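Local coordinates for protein STN1 (Saccharomyces cerevisiae, PDB 3KEY), which helps regulate telomere length and protect chromosome ends, limiting telomerase loading through its interaction with Cdc13, at residues G78-D81 with E85-D88; D26-K31 with E62-L67; D137-C142 with I174-E179. One frame throughout, in Å; residues are numbered along the deposited sequence.

Contact 1 of 3, residues G78-D81 with E85-D88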
ATOM      1  N   GLY A  78       3.270  -3.098  10.604  1.00 42.12           N
ATOM      2  CA  GLY A  78       3.881  -4.080  11.467  1.00 41.79           C
ATOM      3  C   GLY A  78       2.933  -4.477  12.557  1.00 41.59           C
ATOM      4  O   GLY A  78       1.942  -3.768  12.848  1.00 40.91           O
ATOM      5  N   LEU A  79       3.234  -5.630  13.144  1.00 41.25           N
ATOM      6  CA  LEU A  79       2.462  -6.149  14.260  1.00 43.21           C
ATOM      7  C   LEU A  79       3.207  -5.568  15.445  1.00 43.61           C
ATOM      8  O   LEU A  79       4.259  -6.095  15.822  1.00 44.20           O
ATOM      9  CB  LEU A  79       2.545  -7.677  14.280  1.00 45.19           C
ATOM     10  CG  LEU A  79       1.654  -8.418  15.268  1.00 46.58           C
ATOM     11  CD1 LEU A  79       0.189  -8.073  15.060  1.00 47.17           C
ATOM     12  CD2 LEU A  79       1.930  -9.882  15.022  1.00 49.24           C
ATOM     13  N   LYS A  80       2.730  -4.463  16.003  1.00 42.81           N
ATOM     14  CA  LYS A  80       3.486  -3.922  17.115  1.00 43.82           C
ATOM     15  C   LYS A  80       3.380  -4.773  18.382  1.00 42.43           C
ATOM     16  O   LYS A  80       4.287  -4.784  19.221  1.00 42.78           O
ATOM     17  CB  LYS A  80       3.068  -2.496  17.443  1.00 47.09           C
ATOM     18  CG  LYS A  80       1.751  -2.392  18.151  1.00 52.15           C
ATOM     19  CD  LYS A  80       1.829  -1.305  19.183  1.00 54.78           C
ATOM     20  CE  LYS A  80       2.117  -0.006  18.472  1.00 56.43           C
ATOM     21  NZ  LYS A  80       2.360   1.055  19.445  1.00 58.79           N
ATOM     22  N   ASP A  81       2.269  -5.481  18.536  1.00 39.69           N
ATOM     23  CA  ASP A  81       2.080  -6.338  19.708  1.00 39.01           C
ATOM     24  C   ASP A  81       1.311  -7.601  19.343  1.00 38.54           C
ATOM     25  O   ASP A  81       0.111  -7.566  19.071  1.00 36.24           O
ATOM     26  CB  ASP A  81       1.351  -5.594  20.829  1.00 39.55           C
ATOM     27  CG  ASP A  81       1.383  -6.366  22.143  1.00 41.95           C
ATOM     28  OD1 ASP A  81       2.495  -6.551  22.688  1.00 42.81           O
ATOM     29  OD2 ASP A  81       0.315  -6.808  22.616  1.00 39.65           O
ATOM     30  N   GLU A  85      -2.541  -8.509  19.254  1.00 38.16           N
ATOM     31  CA  GLU A  85      -2.751  -8.417  17.808  1.00 39.01           C
ATOM     32  C   GLU A  85      -3.021  -6.962  17.419  1.00 38.57           C
ATOM     33  O   GLU A  85      -4.031  -6.644  16.788  1.00 38.29           O
ATOM     34  CB  GLU A  85      -3.932  -9.296  17.371  1.00 42.30           C
ATOM     35  CG  GLU A  85      -3.755 -10.795  17.627  1.00 48.78           C
ATOM     36  CD  GLU A  85      -2.662 -11.426  16.768  1.00 53.80           C
ATOM     37  OE1 GLU A  85      -2.481 -12.664  16.845  1.00 57.21           O
ATOM     38  OE2 GLU A  85      -1.984 -10.692  16.015  1.00 55.84           O
ATOM     39  N   THR A  86      -2.112  -6.075  17.816  1.00 36.89           N
ATOM     40  CA  THR A  86      -2.241  -4.661  17.497  1.00 36.20           C
ATOM     41  C   THR A  86      -1.247  -4.314  16.399  1.00 34.62           C
ATOM     42  O   THR A  86      -0.064  -4.660  16.479  1.00 34.32           O
ATOM     43  CB  THR A  86      -1.973  -3.784  18.735  1.00 35.70           C
ATOM     44  OG1 THR A  86      -2.898  -4.140  19.765  1.00 38.11           O
ATOM     45  CG2 THR A  86      -2.146  -2.312  18.401  1.00 36.48           C
ATOM     46  N   PHE A  87      -1.733  -3.634  15.366  1.00 35.02           N
ATOM     47  CA  PHE A  87      -0.877  -3.257  14.246  1.00 34.80           C
ATOM     48  C   PHE A  87      -0.363  -1.837  14.360  1.00 34.91           C
ATOM     49  O   PHE A  87      -1.063  -0.941  14.827  1.00 34.40           O
ATOM     50  CB  PHE A  87      -1.623  -3.417  12.913  1.00 34.18           C
ATOM     51  CG  PHE A  87      -2.102  -4.811  12.659  1.00 35.53           C
ATOM     52  CD1 PHE A  87      -3.415  -5.173  12.948  1.00 36.80           C
ATOM     53  CD2 PHE A  87      -1.228  -5.779  12.174  1.00 36.64           C
ATOM     54  CE1 PHE A  87      -3.850  -6.478  12.762  1.00 38.11           C
ATOM     55  CE2 PHE A  87      -1.653  -7.090  11.984  1.00 37.68           C
ATOM     56  CZ  PHE A  87      -2.967  -7.443  12.279  1.00 38.19           C
ATOM     57  N   ASP A  88       0.878  -1.653  13.933  1.00 36.22           N
ATOM     58  CA  ASP A  88       1.532  -0.353  13.937  1.00 37.25           C
ATOM     59  C   ASP A  88       1.265   0.227  12.547  1.00 37.40           C
ATOM     60  O   ASP A  88       1.607  -0.393  11.539  1.00 37.50           O
ATOM     61  CB  ASP A  88       3.037  -0.546  14.153  1.00 38.09           C
ATOM     62  CG  ASP A  88       3.796   0.763  14.236  1.00 39.37           C
ATOM     63  OD1 ASP A  88       3.167   1.843  14.222  1.00 38.02           O
ATOM     64  OD2 ASP A  88       5.038   0.708  14.324  1.00 43.91           O
TER
HETATM   65  O   HOH W   1       2.441   3.035  16.730  1.00 50.18           O
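Lys-80 and Asp-81 both face Thr-86 across this antiparallel hairpin, a classic beta bulge that lets one carbonyl serve two amides. The carbonyl oxygen of Thr-86 takes N of Asp-81 at 3.2 Å, in the carbonyl plane on a lone pair, and N of Lys-80 in a weak, bent bond. On the far side of the bulge, N of Asp-88 is hydrogen-bonded to O of Gly-78 at 2.6 Å, and the same oxygen lies at the ring edge of Phe-87. The inner part of the Lys-80 side chain lies alongside the opposite strand. Its CB rests on CB of Asp-88 at 3.8 Å. With chi1 at 75°, CG is placed between backbone N and carbonyl carbon, over O of Thr-86 and 3.9 Å from CG2 of Thr-86; CD passes the same methyl at 4.2 Å. Bends at chi2 and chi3 then let NZ make a weak bond to a water that in turn donates to OD1 of Asp-88, while Glu-21 is the salt-bridge partner of NZ. Leu-79 packs its CD1 3.7 Å from CE2 of Phe-87. The hairpin is the wing of the first winged helix-turn-helix and gives two strands of a three-stranded antiparallel sheet: 86-88 is central, between 78-81 and 21-23, Phe-87 pairs by backbone with Ile-22 and touches Asn-24 of helix 24-28, and OD1 of Asp-88 caps N of Leu-90 where helix 90-108 begins.

Contact 2 of 3, residues D26-K31 with E62-L67; sequences DLYKLK and EAFRDL
Phe-64 reaches out from helix 56-73 and meets Tyr-28 and Leu-27 on the short helix 24-28. It buries more surface here than either partner, and its ring is used in two ways: one face for the tyrosine, an edge for the leucine. The tyrosine comes in edge-on, making a T-shaped pair with ring centroids 4.8 Å apart and planes at 72°. The touching atom is CD2 of Tyr-28, which sits over the phenylalanine face, offset toward the rim, and lies 3.3 Å from CG of Phe-64, a close approach. Beside it, CE2 of Tyr-28 meets CB of Phe-64 at 3.6 Å, and this CB lies in the plane of the tyrosine ring, at its edge. The root of the same side chain joins in: CB of Tyr-28 makes a CH-pi contact over the face of Phe-64, 4.1 Å from the centroid. One tyrosine thus spans the ring from its CZ end to the CB attachment.

Both helices belong to the first winged helix-turn-helix; here helix 56-73 packs against the short helix 24-28 across 30 intervening residues, just over half of them in helix 31-47. Phe-64 has CG anti to its backbone N (chi1 175°), a setting that extends the ring away from its own helix toward the other one.

Leu-27 approaches near the plane of the Phe-64 ring, its CD2 lying 3.9 Å from CE1 of Phe-64 and its CG at 4.0 Å from the same ring carbon. Beyond the ring, Leu-27 also packs on Val-33 of helix 31-47 and Leu-14 of helix 6-16, while Tyr-28 lies against Glu-60 and Lys-61, one turn earlier on the helix that carries Phe-64.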
ATOM      1  N   ASP A  26     -10.658  -4.293  16.122  1.00 40.82           N
ATOM      2  CA  ASP A  26     -11.243  -2.996  15.801  1.00 39.68           C
ATOM      3  C   ASP A  26     -11.205  -2.755  14.303  1.00 39.76           C
ATOM      4  O   ASP A  26     -12.125  -2.162  13.738  1.00 40.16           O
ATOM      5  CB  ASP A  26     -10.507  -1.861  16.513  1.00 40.05           C
ATOM      6  CG  ASP A  26     -10.833  -1.794  17.997  1.00 42.39           C
ATOM      7  OD1 ASP A  26     -11.834  -2.412  18.418  1.00 43.35           O
ATOM      8  OD2 ASP A  26     -10.101  -1.113  18.742  1.00 43.35           O
ATOM      9  N   LEU A  27     -10.140  -3.220  13.657  1.00 39.06           N
ATOM     10  CA  LEU A  27      -9.987  -3.039  12.220  1.00 40.23           C
ATOM     11  C   LEU A  27     -11.065  -3.802  11.450  1.00 41.23           C
ATOM     12  O   LEU A  27     -11.671  -3.274  10.515  1.00 38.91           O
ATOM     13  CB  LEU A  27      -8.600  -3.515  11.773  1.00 38.76           C
ATOM     14  CG  LEU A  27      -8.293  -3.399  10.274  1.00 38.06           C
ATOM     15  CD1 LEU A  27      -8.382  -1.945   9.846  1.00 39.21           C
ATOM     16  CD2 LEU A  27      -6.903  -3.965   9.981  1.00 36.14           C
ATOM     17  N   TYR A  28     -11.295  -5.044  11.861  1.00 42.20           N
ATOM     18  CA  TYR A  28     -12.275  -5.914  11.225  1.00 45.41           C
ATOM     19  C   TYR A  28     -13.708  -5.397  11.345  1.00 46.86           C
ATOM     20  O   TYR A  28     -14.572  -5.774  10.555  1.00 46.76           O
ATOM     21  CB  TYR A  28     -12.177  -7.309  11.833  1.00 45.92           C
ATOM     22  CG  TYR A  28     -12.977  -8.367  11.113  1.00 47.03           C
ATOM     23  CD1 TYR A  28     -14.256  -8.723  11.545  1.00 47.76           C
ATOM     24  CD2 TYR A  28     -12.437  -9.044  10.025  1.00 48.07           C
ATOM     25  CE1 TYR A  28     -14.975  -9.744  10.907  1.00 48.63           C
ATOM     26  CE2 TYR A  28     -13.143 -10.059   9.381  1.00 49.93           C
ATOM     27  CZ  TYR A  28     -14.407 -10.405   9.830  1.00 49.02           C
ATOM     28  OH  TYR A  28     -15.080 -11.430   9.217  1.00 52.20           O
ATOM     29  N   LYS A  29     -13.953  -4.531  12.324  1.00 47.85           N
ATOM     30  CA  LYS A  29     -15.286  -3.972  12.535  1.00 50.91           C
ATOM     31  C   LYS A  29     -15.602  -2.769  11.639  1.00 50.69           C
ATOM     32  O   LYS A  29     -16.753  -2.331  11.571  1.00 52.35           O
ATOM     33  CB  LYS A  29     -15.464  -3.563  14.005  1.00 52.42           C
ATOM     34  CG  LYS A  29     -15.457  -4.728  14.980  1.00 55.99           C
ATOM     35  CD  LYS A  29     -15.605  -4.243  16.413  1.00 59.08           C
ATOM     36  CE  LYS A  29     -15.529  -5.401  17.402  1.00 61.19           C
ATOM     37  NZ  LYS A  29     -15.575  -4.927  18.817  1.00 61.88           N
ATOM     38  N   LEU A  30     -14.592  -2.230  10.965  1.00 47.80           N
ATOM     39  CA  LEU A  30     -14.806  -1.080  10.089  1.00 47.08           C
ATOM     40  C   LEU A  30     -15.608  -1.461   8.850  1.00 46.71           C
ATOM     41  O   LEU A  30     -15.324  -2.470   8.192  1.00 45.10           O
ATOM     42  CB  LEU A  30     -13.465  -0.463   9.675  1.00 47.18           C
ATOM     43  CG  LEU A  30     -12.653   0.160  10.816  1.00 47.60           C
ATOM     44  CD1 LEU A  30     -11.345   0.726  10.279  1.00 47.44           C
ATOM     45  CD2 LEU A  30     -13.470   1.262  11.476  1.00 48.84           C
ATOM     46  N   LYS A  31     -16.612  -0.646   8.540  1.00 47.21           N
ATOM     47  CA  LYS A  31     -17.483  -0.885   7.390  1.00 48.23           C
ATOM     48  C   LYS A  31     -16.683  -1.079   6.112  1.00 45.91           C
ATOM     49  O   LYS A  31     -16.860  -2.073   5.405  1.00 44.90           O
ATOM     50  CB  LYS A  31     -18.470   0.275   7.211  1.00 51.71           C
ATOM     51  CG  LYS A  31     -19.506   0.034   6.120  1.00 55.63           C
ATOM     52  CD  LYS A  31     -20.528   1.163   6.037  1.00 59.64           C
ATOM     53  CE  LYS A  31     -21.620   0.830   5.021  1.00 62.47           C
ATOM     54  NZ  LYS A  31     -22.678   1.883   4.927  1.00 65.56           N
ATOM     55  N   GLU A  62     -10.774 -15.710   6.978  1.00 39.83           N
ATOM     56  CA  GLU A  62      -9.575 -16.168   6.283  1.00 40.46           C
ATOM     57  C   GLU A  62      -9.123 -15.101   5.271  1.00 40.43           C
ATOM     58  O   GLU A  62      -7.922 -14.898   5.057  1.00 38.14           O
ATOM     59  CB  GLU A  62      -9.858 -17.491   5.567  1.00 42.93           C
ATOM     60  CG  GLU A  62      -8.743 -17.965   4.656  1.00 49.20           C
ATOM     61  CD  GLU A  62      -9.012 -19.347   4.064  1.00 54.15           C
ATOM     62  OE1 GLU A  62      -8.270 -19.748   3.141  1.00 55.40           O
ATOM     63  OE2 GLU A  62      -9.955 -20.034   4.526  1.00 55.32           O
ATOM     64  N   ALA A  63     -10.087 -14.416   4.660  1.00 38.55           N
ATOM     65  CA  ALA A  63      -9.777 -13.372   3.686  1.00 39.30           C
ATOM     66  C   ALA A  63      -9.097 -12.202   4.386  1.00 39.41           C
ATOM     67  O   ALA A  63      -8.107 -11.658   3.894  1.00 37.50           O
ATOM     68  CB  ALA A  63     -11.058 -12.885   2.992  1.00 37.84           C
ATOM     69  N   PHE A  64      -9.651 -11.819   5.534  1.00 38.43           N
ATOM     70  CA  PHE A  64      -9.132 -10.715   6.324  1.00 39.97           C
ATOM     71  C   PHE A  64      -7.697 -10.998   6.766  1.00 41.31           C
ATOM     72  O   PHE A  64      -6.839 -10.123   6.706  1.00 40.21           O
ATOM     73  CB  PHE A  64     -10.028 -10.503   7.541  1.00 39.09           C
ATOM     74  CG  PHE A  64      -9.529  -9.458   8.491  1.00 40.05           C
ATOM     75  CD1 PHE A  64      -9.428  -8.130   8.099  1.00 38.70           C
ATOM     76  CD2 PHE A  64      -9.178  -9.802   9.793  1.00 41.80           C
ATOM     77  CE1 PHE A  64      -8.990  -7.157   8.990  1.00 40.72           C
ATOM     78  CE2 PHE A  64      -8.738  -8.832  10.694  1.00 42.42           C
ATOM     79  CZ  PHE A  64      -8.644  -7.506  10.287  1.00 40.07           C
ATOM     80  N   ARG A  65      -7.447 -12.227   7.205  1.00 41.37           N
ATOM     81  CA  ARG A  65      -6.117 -12.620   7.643  1.00 42.50           C
ATOM     82  C   ARG A  65      -5.137 -12.588   6.475  1.00 41.87           C
ATOM     83  O   ARG A  65      -3.984 -12.188   6.638  1.00 39.61           O
ATOM     84  CB  ARG A  65      -6.155 -14.026   8.236  1.00 46.80           C
ATOM     85  CG  ARG A  65      -4.785 -14.582   8.619  1.00 53.16           C
ATOM     86  CD  ARG A  65      -4.636 -16.015   8.122  1.00 57.73           C
ATOM     87  NE  ARG A  65      -5.742 -16.860   8.573  1.00 62.28           N
ATOM     88  CZ  ARG A  65      -6.117 -17.991   7.980  1.00 64.18           C
ATOM     89  NH1 ARG A  65      -5.472 -18.425   6.900  1.00 64.34           N
ATOM     90  NH2 ARG A  65      -7.150 -18.681   8.454  1.00 63.52           N
ATOM     91  N   ASP A  66      -5.590 -13.020   5.300  1.00 40.99           N
ATOM     92  CA  ASP A  66      -4.729 -13.026   4.120  1.00 42.31           C
ATOM     93  C   ASP A  66      -4.335 -11.600   3.745  1.00 40.78           C
ATOM     94  O   ASP A  66      -3.171 -11.326   3.451  1.00 39.66           O
ATOM     95  CB  ASP A  66      -5.428 -13.699   2.928  1.00 48.02           C
ATOM     96  CG  ASP A  66      -5.581 -15.203   3.106  1.00 53.84           C
ATOM     97  OD1 ASP A  66      -6.184 -15.848   2.218  1.00 57.57           O
ATOM     98  OD2 ASP A  66      -5.099 -15.746   4.127  1.00 57.84           O
ATOM     99  N   LEU A  67      -5.304 -10.694   3.761  1.00 37.73           N
ATOM    100  CA  LEU A  67      -5.032  -9.302   3.430  1.00 38.46           C
ATOM    101  C   LEU A  67      -4.052  -8.660   4.412  1.00 38.25           C
ATOM    102  O   LEU A  67      -3.063  -8.064   3.987  1.00 35.85           O
ATOM    103  CB  LEU A  67      -6.333  -8.496   3.395  1.00 39.37           C
ATOM    104  CG  LEU A  67      -7.277  -8.881   2.255  1.00 43.07           C
ATOM    105  CD1 LEU A  67      -8.603  -8.161   2.422  1.00 43.65           C
ATOM    106  CD2 LEU A  67      -6.627  -8.541   0.906  1.00 42.76           C
TER

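Contact 3 of 3, residues D137-C142 with I174-E179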
ATOM      1  N   ASP A 137       3.863  -0.185  -4.533  1.00 34.48           N
ATOM      2  CA  ASP A 137       2.461   0.155  -4.332  1.00 35.34           C
ATOM      3  C   ASP A 137       2.281   1.512  -3.664  1.00 33.96           C
ATOM      4  O   ASP A 137       1.324   2.221  -3.957  1.00 32.19           O
ATOM      5  CB  ASP A 137       1.728  -0.952  -3.560  1.00 37.21           C
ATOM      6  CG  ASP A 137       1.585  -2.232  -4.388  1.00 44.36           C
ATOM      7  OD1 ASP A 137       1.616  -2.129  -5.637  1.00 45.46           O
ATOM      8  OD2 ASP A 137       1.436  -3.330  -3.808  1.00 45.66           O
ATOM      9  N   VAL A 138       3.199   1.896  -2.785  1.00 31.62           N
ATOM     10  CA  VAL A 138       3.064   3.202  -2.152  1.00 32.02           C
ATOM     11  C   VAL A 138       3.255   4.305  -3.204  1.00 31.49           C
ATOM     12  O   VAL A 138       2.457   5.246  -3.281  1.00 31.39           O
ATOM     13  CB  VAL A 138       4.080   3.385  -0.992  1.00 31.79           C
ATOM     14  CG1 VAL A 138       4.031   4.826  -0.470  1.00 31.12           C
ATOM     15  CG2 VAL A 138       3.738   2.413   0.137  1.00 29.96           C
ATOM     16  N   PHE A 139       4.292   4.178  -4.028  1.00 30.90           N
ATOM     17  CA  PHE A 139       4.545   5.181  -5.060  1.00 32.11           C
ATOM     18  C   PHE A 139       3.437   5.236  -6.115  1.00 32.46           C
ATOM     19  O   PHE A 139       3.081   6.322  -6.575  1.00 32.81           O
ATOM     20  CB  PHE A 139       5.920   4.967  -5.718  1.00 31.12           C
ATOM     21  CG  PHE A 139       7.056   5.616  -4.956  1.00 30.76           C
ATOM     22  CD1 PHE A 139       7.650   4.970  -3.875  1.00 31.26           C
ATOM     23  CD2 PHE A 139       7.484   6.904  -5.285  1.00 29.83           C
ATOM     24  CE1 PHE A 139       8.654   5.596  -3.128  1.00 33.19           C
ATOM     25  CE2 PHE A 139       8.484   7.542  -4.549  1.00 30.72           C
ATOM     26  CZ  PHE A 139       9.072   6.888  -3.465  1.00 33.26           C
ATOM     27  N   LYS A 140       2.879   4.082  -6.488  1.00 31.75           N
ATOM     28  CA  LYS A 140       1.786   4.076  -7.460  1.00 32.84           C
ATOM     29  C   LYS A 140       0.608   4.915  -6.942  1.00 33.18           C
ATOM     30  O   LYS A 140       0.054   5.745  -7.671  1.00 32.64           O
ATOM     31  CB  LYS A 140       1.317   2.644  -7.750  1.00 32.95           C
ATOM     32  CG  LYS A 140       2.198   1.890  -8.744  1.00 37.34           C
ATOM     33  CD  LYS A 140       1.674   0.483  -9.030  1.00 42.07           C
ATOM     34  CE  LYS A 140       2.479  -0.189 -10.148  1.00 43.97           C
ATOM     35  NZ  LYS A 140       1.999  -1.584 -10.408  1.00 48.59           N
ATOM     36  N   GLU A 141       0.228   4.696  -5.685  1.00 33.19           N
ATOM     37  CA  GLU A 141      -0.872   5.444  -5.082  1.00 36.12           C
ATOM     38  C   GLU A 141      -0.585   6.949  -5.005  1.00 35.25           C
ATOM     39  O   GLU A 141      -1.454   7.769  -5.305  1.00 36.91           O
ATOM     40  CB  GLU A 141      -1.173   4.919  -3.679  1.00 36.98           C
ATOM     41  CG  GLU A 141      -2.449   4.128  -3.593  1.00 45.61           C
ATOM     42  CD  GLU A 141      -3.592   4.790  -4.356  1.00 46.30           C
ATOM     43  OE1 GLU A 141      -3.968   5.954  -4.048  1.00 50.52           O
ATOM     44  OE2 GLU A 141      -4.109   4.140  -5.274  1.00 46.88           O
ATOM     45  N   CYS A 142       0.621   7.313  -4.585  1.00 33.52           N
ATOM     46  CA  CYS A 142       0.980   8.724  -4.505  1.00 33.02           C
ATOM     47  C   CYS A 142       0.987   9.358  -5.893  1.00 32.48           C
ATOM     48  O   CYS A 142       0.471  10.457  -6.080  1.00 32.35           O
ATOM     49  CB  CYS A 142       2.352   8.893  -3.858  1.00 32.32           C
ATOM     50  SG  CYS A 142       2.364   8.439  -2.124  1.00 38.51           S
ATOM     51  N   ILE A 174      13.581   0.866  -7.412  1.00 39.78           N
ATOM     52  CA  ILE A 174      12.636   1.109  -8.487  1.00 38.61           C
ATOM     53  C   ILE A 174      13.091   2.333  -9.276  1.00 38.25           C
ATOM     54  O   ILE A 174      13.919   3.123  -8.807  1.00 35.81           O
ATOM     55  CB  ILE A 174      11.196   1.334  -7.941  1.00 37.75           C
ATOM     56  CG1 ILE A 174      11.136   2.594  -7.077  1.00 38.64           C
ATOM     57  CG2 ILE A 174      10.765   0.125  -7.109  1.00 39.55           C
ATOM     58  CD1 ILE A 174       9.733   2.904  -6.561  1.00 37.52           C
ATOM     59  N   LEU A 175      12.557   2.476 -10.479  1.00 35.89           N
ATOM     60  CA  LEU A 175      12.910   3.588 -11.338  1.00 36.80           C
ATOM     61  C   LEU A 175      11.627   4.336 -11.676  1.00 37.27           C
ATOM     62  O   LEU A 175      10.705   3.776 -12.282  1.00 39.01           O
ATOM     63  CB  LEU A 175      13.591   3.054 -12.607  1.00 39.19           C
ATOM     64  CG  LEU A 175      14.254   4.034 -13.579  1.00 43.28           C
ATOM     65  CD1 LEU A 175      15.465   4.665 -12.904  1.00 41.97           C
ATOM     66  CD2 LEU A 175      14.676   3.302 -14.862  1.00 40.06           C
ATOM     67  N   LEU A 176      11.557   5.594 -11.257  1.00 35.57           N
ATOM     68  CA  LEU A 176      10.384   6.418 -11.517  1.00 34.70           C
ATOM     69  C   LEU A 176      10.519   7.196 -12.826  1.00 34.97           C
ATOM     70  O   LEU A 176      11.528   7.858 -13.067  1.00 36.34           O
ATOM     71  CB  LEU A 176      10.166   7.407 -10.367  1.00 33.29           C
ATOM     72  CG  LEU A 176      10.102   6.833  -8.945  1.00 36.11           C
ATOM     73  CD1 LEU A 176      10.088   7.986  -7.955  1.00 33.15           C
ATOM     74  CD2 LEU A 176       8.856   5.953  -8.766  1.00 34.57           C
ATOM     75  N   HIS A 177       9.501   7.103 -13.672  1.00 34.25           N
ATOM     76  CA  HIS A 177       9.487   7.837 -14.937  1.00 33.55           C
ATOM     77  C   HIS A 177       8.372   8.858 -14.837  1.00 33.11           C
ATOM     78  O   HIS A 177       7.235   8.508 -14.516  1.00 32.81           O
ATOM     79  CB  HIS A 177       9.200   6.914 -16.127  1.00 33.03           C
ATOM     80  CG  HIS A 177      10.281   5.918 -16.396  1.00 35.49           C
ATOM     81  ND1 HIS A 177      10.270   4.642 -15.865  1.00 36.03           N
ATOM     82  CD2 HIS A 177      11.422   6.018 -17.116  1.00 33.74           C
ATOM     83  CE1 HIS A 177      11.360   4.001 -16.250  1.00 35.38           C
ATOM     84  NE2 HIS A 177      12.075   4.812 -17.010  1.00 38.11           N
ATOM     85  N   LEU A 178       8.693  10.118 -15.102  1.00 33.50           N
ATOM     86  CA  LEU A 178       7.695  11.178 -15.034  1.00 34.38           C
ATOM     87  C   LEU A 178       7.665  11.956 -16.348  1.00 33.66           C
ATOM     88  O   LEU A 178       8.709  12.291 -16.910  1.00 33.52           O
ATOM     89  CB  LEU A 178       8.013  12.137 -13.873  1.00 34.14           C
ATOM     90  CG  LEU A 178       8.196  11.503 -12.489  1.00 34.88           C
ATOM     91  CD1 LEU A 178       8.643  12.572 -11.470  1.00 34.59           C
ATOM     92  CD2 LEU A 178       6.891  10.841 -12.053  1.00 30.99           C
ATOM     93  N   GLU A 179       6.462  12.210 -16.848  1.00 34.03           N
ATOM     94  CA  GLU A 179       6.297  12.982 -18.073  1.00 36.30           C
ATOM     95  C   GLU A 179       5.505  14.220 -17.650  1.00 34.84           C
ATOM     96  O   GLU A 179       4.487  14.111 -16.962  1.00 34.75           O
ATOM     97  CB  GLU A 179       5.528  12.185 -19.129  1.00 36.27           C
ATOM     98  CG  GLU A 179       5.178  13.009 -20.365  1.00 42.93           C
ATOM     99  CD  GLU A 179       4.480  12.197 -21.452  1.00 45.01           C
ATOM    100  OE1 GLU A 179       3.637  11.339 -21.117  1.00 45.58           O
ATOM    101  OE2 GLU A 179       4.768  12.434 -22.643  1.00 48.51           O
TER
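Part of the hydrophobic core of the second winged helix-turn-helix lies where helix 132-149 packs on the central strand of its three-stranded sheet, and Phe-139 is the residue that reaches from one to the other. Two aliphatic side chains of strand 173-180 come up to its ring from the same side, and each takes a different half of it. CD1 of Ile-174 meets the CD1 half, 4.0 Å from CD1 of Phe-139 and 4.1 Å from CG of that ring. Leu-176 takes the other ortho and meta carbons: its CD1 is 3.8 Å from CE2 of Phe-139, and its CD2 stands 3.9 Å from CD2 of the same ring. Both approaches are oblique to the ring, and the leucine crosses the phenylalanine at about a right angle.

Torsions explain the reach of the isoleucine. Its chi1 of 64° sets CG1 between the backbone N and the carbonyl carbon, and chi2 of 177° then extends the chain so that CD1 leads into the contact. Ile-174 and Leu-176 are two residues apart on a strand, so their side chains leave the same face of the sheet, the one turned toward the helix. The contact is entirely apolar, and all three residues are buried.

Around this cluster Phe-139 also touches Ile-159 of strand 154-161 and Ala-99 of helix 90-108, while Leu-176 meets Leu-106, also of helix 90-108, and Ile-174 meets Val-116 of strand 113-117. Phe-139 is thus one of the core residues through which helix 132-149 meets the sheet, in the manner of a winged helix-turn-helix, whose helices pack on one face of a small antiparallel sheet.

How the contacts relate
Along the chain the three contacts follow in pairs of segments that never interlock: contact 2 (26-31 with 62-67) closes before contact 1 (78-81 with 85-88) opens, and contact 3 (137-142 with 174-179) comes last. Contacts 1 and 2 lie in the first winged helix-turn-helix, their centres 14 Å apart, with helix 56-73 followed, after a short loop, by strand 78-81. Contact 3 belongs to the second such domain, its centre 27 Å from each of the others and on the opposite side of the chain's centre. Helix 90-108 follows the hairpin and packs on contact 3, linking the two winged helix-turn-helix domains of this C-terminal region, which seems to mediate telomere-specific function.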